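PDB 6DSP: autoinducer 2-binding protein LsrB from Clostridium saccharobutylicum DSM 13864, which binds the quorum-sensing signal autoinducer-2 in the cleft between two alpha/beta lobes, as a receptor of the periplasmic solute-binding protein type. Local coordinates for residues A[92-97]-A[113-117]; A[309-315]-A[326-330]. All blocks are in the same frame, centred on the assembly; numbering follows the deposited sequence.

Interaction 1: residues A[92-97]-A[113-117]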
loop_
_atom_site.group_PDB
_atom_site.type_symbol
_atom_site.label_atom_id
_atom_site.label_comp_id
_atom_site.label_asym_id
_atom_site.label_seq_id
_atom_site.Cartn_x
_atom_site.Cartn_y
_atom_site.Cartn_z
ATOM N N VAL A 92 -9.686 -11.585 -8.577
ATOM C CA VAL A 92 -9.406 -11.077 -9.914
ATOM C C VAL A 92 -8.613 -12.054 -10.758
ATOM O O VAL A 92 -8.296 -11.738 -11.915
ATOM C CB VAL A 92 -8.700 -9.707 -9.892
ATOM C CG1 VAL A 92 -9.653 -8.650 -9.364
ATOM C CG2 VAL A 92 -7.387 -9.789 -9.114
ATOM N N LYS A 93 -8.297 -13.237 -10.231
ATOM C CA LYS A 93 -7.457 -14.179 -10.969
ATOM C C LYS A 93 -8.066 -14.521 -12.334
ATOM O O LYS A 93 -7.385 -14.460 -13.368
ATOM C CB LYS A 93 -7.188 -15.435 -10.134
ATOM C CG LYS A 93 -6.167 -16.379 -10.740
ATOM C CD LYS A 93 -5.924 -17.570 -9.854
ATOM C CE LYS A 93 -4.780 -18.393 -10.416
ATOM N NZ LYS A 93 -4.540 -19.646 -9.666
ATOM N N ASP A 94 -9.349 -14.927 -12.360
ATOM C CA ASP A 94 -9.970 -15.339 -13.620
ATOM C C ASP A 94 -10.034 -14.184 -14.617
ATOM O O ASP A 94 -9.760 -14.368 -15.816
ATOM C CB ASP A 94 -11.377 -15.880 -13.390
ATOM C CG ASP A 94 -11.398 -17.186 -12.624
ATOM O OD1 ASP A 94 -10.362 -17.831 -12.395
ATOM O OD2 ASP A 94 -12.506 -17.583 -12.239
ATOM N N ALA A 95 -10.360 -12.978 -14.155
ATOM C CA ALA A 95 -10.434 -11.858 -15.080
ATOM C C ALA A 95 -9.059 -11.551 -15.673
ATOM O O ALA A 95 -8.956 -11.147 -16.837
ATOM C CB ALA A 95 -10.974 -10.636 -14.346
ATOM N N LEU A 96 -7.986 -11.702 -14.877
ATOM C CA LEU A 96 -6.650 -11.418 -15.392
ATOM C C LEU A 96 -6.178 -12.506 -16.331
ATOM O O LEU A 96 -5.460 -12.212 -17.295
ATOM C CB LEU A 96 -5.669 -11.238 -14.224
ATOM C CG LEU A 96 -5.921 -9.945 -13.402
ATOM C CD1 LEU A 96 -4.943 -9.884 -12.228
ATOM C CD2 LEU A 96 -5.811 -8.674 -14.245
ATOM N N LYS A 97 -6.570 -13.756 -16.097
ATOM C CA LYS A 97 -6.259 -14.797 -17.078
ATOM C C LYS A 97 -6.957 -14.502 -18.396
ATOM O O LYS A 97 -6.370 -14.651 -19.474
ATOM C CB LYS A 97 -6.670 -16.165 -16.534
ATOM C CG LYS A 97 -5.795 -16.672 -15.391
ATOM C CD LYS A 97 -6.468 -17.897 -14.774
ATOM C CE LYS A 97 -5.524 -18.993 -14.335
ATOM N NZ LYS A 97 -6.289 -20.283 -14.420
ATOM N N VAL A 113 -1.091 -9.821 -7.071
ATOM C CA VAL A 113 -1.994 -10.952 -7.273
ATOM C C VAL A 113 -1.158 -12.231 -7.355
ATOM O O VAL A 113 0.068 -12.191 -7.176
ATOM C CB VAL A 113 -2.853 -10.770 -8.548
ATOM C CG1 VAL A 113 -3.647 -9.503 -8.443
ATOM C CG2 VAL A 113 -1.946 -10.740 -9.788
ATOM N N ASP A 114 -1.776 -13.370 -7.686
ATOM C CA ASP A 114 -1.018 -14.594 -7.881
ATOM C C ASP A 114 0.022 -14.324 -8.964
ATOM O O ASP A 114 -0.347 -13.865 -10.055
ATOM C CB ASP A 114 -1.986 -15.693 -8.333
ATOM C CG ASP A 114 -1.342 -17.058 -8.506
ATOM O OD1 ASP A 114 -0.147 -17.126 -8.773
ATOM O OD2 ASP A 114 -2.094 -18.053 -8.411
ATOM N N PRO A 115 1.316 -14.555 -8.711
ATOM C CA PRO A 115 2.333 -14.177 -9.709
ATOM C C PRO A 115 2.212 -14.949 -11.017
ATOM O O PRO A 115 2.870 -14.576 -12.002
ATOM C CB PRO A 115 3.660 -14.470 -8.985
ATOM C CG PRO A 115 3.277 -14.299 -7.507
ATOM C CD PRO A 115 1.936 -14.970 -7.434
ATOM N N SER A 116 1.423 -16.028 -11.062
ATOM C CA SER A 116 1.208 -16.763 -12.304
ATOM C C SER A 116 0.282 -16.027 -13.272
ATOM O O SER A 116 0.200 -16.421 -14.454
ATOM C CB SER A 116 0.659 -18.158 -11.995
ATOM O OG SER A 116 -0.688 -18.056 -11.527
ATOM N N VAL A 117 -0.370 -14.944 -12.831
ATOM C CA VAL A 117 -1.298 -14.234 -13.708
ATOM C C VAL A 117 -0.903 -12.778 -13.920
ATOM O O VAL A 117 -1.704 -11.987 -14.420
ATOM C CB VAL A 117 -2.771 -14.383 -13.282
ATOM C CG1 VAL A 117 -3.131 -15.859 -13.164
ATOM C CG2 VAL A 117 -3.080 -13.651 -11.987
HETATM O O HOH W 1 -2.808 -12.948 -16.668
#
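Val92 meets Val113 where helix 89-101, one of the helices flanking the mixed sheet of this periplasmic-binding-protein fold, packs on the loop joining strands 105-109 and 120-123. The two valines cross at about a right angle, Val92 CG2 lying 3.8 Å from Val113 CG1; short branched side chains suit this buried end, which Val68 and Ile71 of helix 64-76 also help to close. One residue on, Lys93 has its CG anti to the backbone N (chi1 -172°), and its extended chain passes Val117 at roughly a right angle before NZ comes within 3.2 Å of Asp114 OD2. This is a salt bridge, though weak as a hydrogen bond. The other carboxylate oxygen serves the loop itself: Asp114 OD1 accepts from Ser116 N at 3.0 Å, from above the carboxylate plane, in an Asx turn that helps hold the aspartate in place. Leu96 points toward the loop and meets Val113 tip to tip, CD1 to CG2 4.0 Å, while a water donates to both Leu96 O and Val117 O, linking helix and loop. At the more exposed end, Lys97 lends its aliphatic part: its CG rests 3.6 Å from Val117 CG1.

Interaction 2: residues A[309-315]-A[326-330]; sequences VMPNSVL and SGVVL
Met310 and Val328 form an antiparallel hydrogen-bonded pair in the mixed sheet of this lobe of the binding-protein fold, joining strand 305-311 to strand 327-330. Two backbone bonds close the pair, Met310 N to Val328 O at 2.7 Å and Val328 N to Met310 O at 2.8 Å. Beside it Gly327, with no side chain, lies close against the neighbouring strand, its CA 3.3 Å from Met310 O.

The apolar contacts gather where the chain turns into the 3-10 segment 312-314. Val328, a beta-branched residue suited to a strand, receives Val314 CG2 on its CG1 at 3.8 Å, the two side chains lying alongside one another and running opposite ways, while Leu315 crosses it at a slant. Leu315 CD2 also packs 4.0 Å from Leu330 CD2, and Met121 and Ser123 of strand 120-123 touch Leu315 as well.

Polar groups hold the other end. There a water bridges the backbone, accepting from Asn312 N and donating to Ser326 O, and Asn312 OD1 accepts from Arg118. The amide nitrogen serves the serine: Asn312 ND2 donates to Ser326 OG, 2.9 Å away and nearly in the amide plane, with an N-H...O angle of 166°.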
loop_
_atom_site.group_PDB
_atom_site.type_symbol
_atom_site.label_atom_id
_atom_site.label_comp_id
_atom_site.label_asym_id
_atom_site.label_seq_id
_atom_site.Cartn_x
_atom_site.Cartn_y
_atom_site.Cartn_z
ATOM N N VAL A 309 14.826 -6.378 -12.126
ATOM C CA VAL A 309 13.707 -7.290 -11.884
ATOM C C VAL A 309 14.170 -8.404 -10.953
ATOM O O VAL A 309 15.123 -9.128 -11.256
ATOM C CB VAL A 309 13.153 -7.864 -13.193
ATOM C CG1 VAL A 309 11.916 -8.742 -12.930
ATOM C CG2 VAL A 309 12.805 -6.724 -14.145
ATOM N N MET A 310 13.483 -8.549 -9.823
ATOM C CA MET A 310 13.797 -9.501 -8.768
ATOM C C MET A 310 12.867 -10.699 -8.825
ATOM O O MET A 310 11.758 -10.610 -9.364
ATOM C CB MET A 310 13.623 -8.843 -7.390
ATOM C CG MET A 310 14.238 -7.461 -7.302
ATOM S SD MET A 310 15.983 -7.434 -7.709
ATOM C CE MET A 310 16.583 -8.431 -6.364
ATOM N N PRO A 311 13.246 -11.837 -8.248
ATOM C CA PRO A 311 12.310 -12.975 -8.188
ATOM C C PRO A 311 11.104 -12.671 -7.314
ATOM O O PRO A 311 11.151 -11.846 -6.397
ATOM C CB PRO A 311 13.153 -14.101 -7.572
ATOM C CG PRO A 311 14.298 -13.481 -7.002
ATOM C CD PRO A 311 14.535 -12.134 -7.606
ATOM N N ASN A 312 10.017 -13.392 -7.592
ATOM C CA ASN A 312 8.782 -13.207 -6.832
ATOM C C ASN A 312 8.992 -13.438 -5.338
ATOM O O ASN A 312 8.297 -12.832 -4.505
ATOM C CB ASN A 312 7.728 -14.172 -7.346
ATOM C CG ASN A 312 7.209 -13.757 -8.698
ATOM O OD1 ASN A 312 7.115 -12.567 -9.005
ATOM N ND2 ASN A 312 6.899 -14.740 -9.519
ATOM N N SER A 313 9.943 -14.301 -4.975
ATOM C CA SER A 313 10.136 -14.611 -3.572
ATOM C C SER A 313 10.715 -13.447 -2.760
ATOM O O SER A 313 10.725 -13.552 -1.527
ATOM C CB SER A 313 11.015 -15.851 -3.436
ATOM O OG SER A 313 12.254 -15.668 -4.084
ATOM N N VAL A 314 11.121 -12.322 -3.376
ATOM C CA VAL A 314 11.452 -11.157 -2.546
ATOM C C VAL A 314 10.254 -10.652 -1.759
ATOM O O VAL A 314 10.428 -9.984 -0.731
ATOM C CB VAL A 314 12.126 -10.016 -3.351
ATOM C CG1 VAL A 314 13.369 -10.495 -4.070
ATOM C CG2 VAL A 314 11.147 -9.282 -4.301
ATOM N N LEU A 315 9.031 -10.925 -2.224
ATOM C CA LEU A 315 7.838 -10.513 -1.492
ATOM C C LEU A 315 7.209 -11.635 -0.659
ATOM O O LEU A 315 6.262 -11.364 0.096
ATOM C CB LEU A 315 6.786 -9.943 -2.458
ATOM C CG LEU A 315 7.194 -8.685 -3.254
ATOM C CD1 LEU A 315 6.013 -8.202 -4.085
ATOM C CD2 LEU A 315 7.680 -7.573 -2.355
ATOM N N SER A 326 8.225 -13.772 -14.637
ATOM C CA SER A 326 7.347 -13.226 -13.606
ATOM C C SER A 326 8.249 -12.715 -12.489
ATOM O O SER A 326 9.045 -13.490 -11.956
ATOM C CB SER A 326 6.413 -14.330 -13.106
ATOM O OG SER A 326 5.644 -13.860 -12.010
ATOM N N GLY A 327 8.146 -11.440 -12.137
ATOM C CA GLY A 327 9.054 -10.894 -11.147
ATOM C C GLY A 327 8.590 -9.572 -10.573
ATOM O O GLY A 327 7.483 -9.096 -10.859
ATOM N N VAL A 328 9.470 -8.969 -9.770
ATOM C CA VAL A 328 9.128 -7.825 -8.926
ATOM C C VAL A 328 10.174 -6.731 -9.090
ATOM O O VAL A 328 11.384 -7.005 -9.067
ATOM C CB VAL A 328 9.076 -8.279 -7.445
ATOM C CG1 VAL A 328 8.898 -7.087 -6.492
ATOM C CG2 VAL A 328 8.015 -9.344 -7.224
ATOM N N VAL A 329 9.722 -5.481 -9.179
ATOM C CA VAL A 329 10.595 -4.314 -9.083
ATOM C C VAL A 329 10.279 -3.646 -7.752
ATOM O O VAL A 329 9.107 -3.404 -7.446
ATOM C CB VAL A 329 10.348 -3.349 -10.255
ATOM C CG1 VAL A 329 11.059 -2.034 -10.026
ATOM C CG2 VAL A 329 10.791 -3.998 -11.563
ATOM N N LEU A 330 11.314 -3.375 -6.953
ATOM C CA LEU A 330 11.169 -2.753 -5.636
ATOM C C LEU A 330 11.534 -1.272 -5.680
ATOM O O LEU A 330 12.579 -0.898 -6.229
ATOM C CB LEU A 330 12.111 -3.456 -4.644
ATOM C CG LEU A 330 11.664 -4.877 -4.264
ATOM C CD1 LEU A 330 12.789 -5.677 -3.599
ATOM C CD2 LEU A 330 10.409 -4.844 -3.396
HETATM O O HOH W 2 10.159 -14.999 -9.998
#

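From the N terminus, interaction 1 comes first and closes a short loop: the chain leaves helix 89-101, runs through strand 105-109 and returns to the helix at 113-117. Interaction 2 follows in series, neither nested nor crossed with it, and closes the connection between strand 305-311 and strand 327-330. Their centres are about 16 Å apart, yet they touch through Pro115, whose O probably accepts a hydrogen bond from Ser326 OG and whose ring packs against Asn312. Strand 120-123, which the loop of interaction 1 leads into, is the parallel neighbour of strand 327-330. The late strands are thus tied to the earlier alpha/beta part of the same lobe.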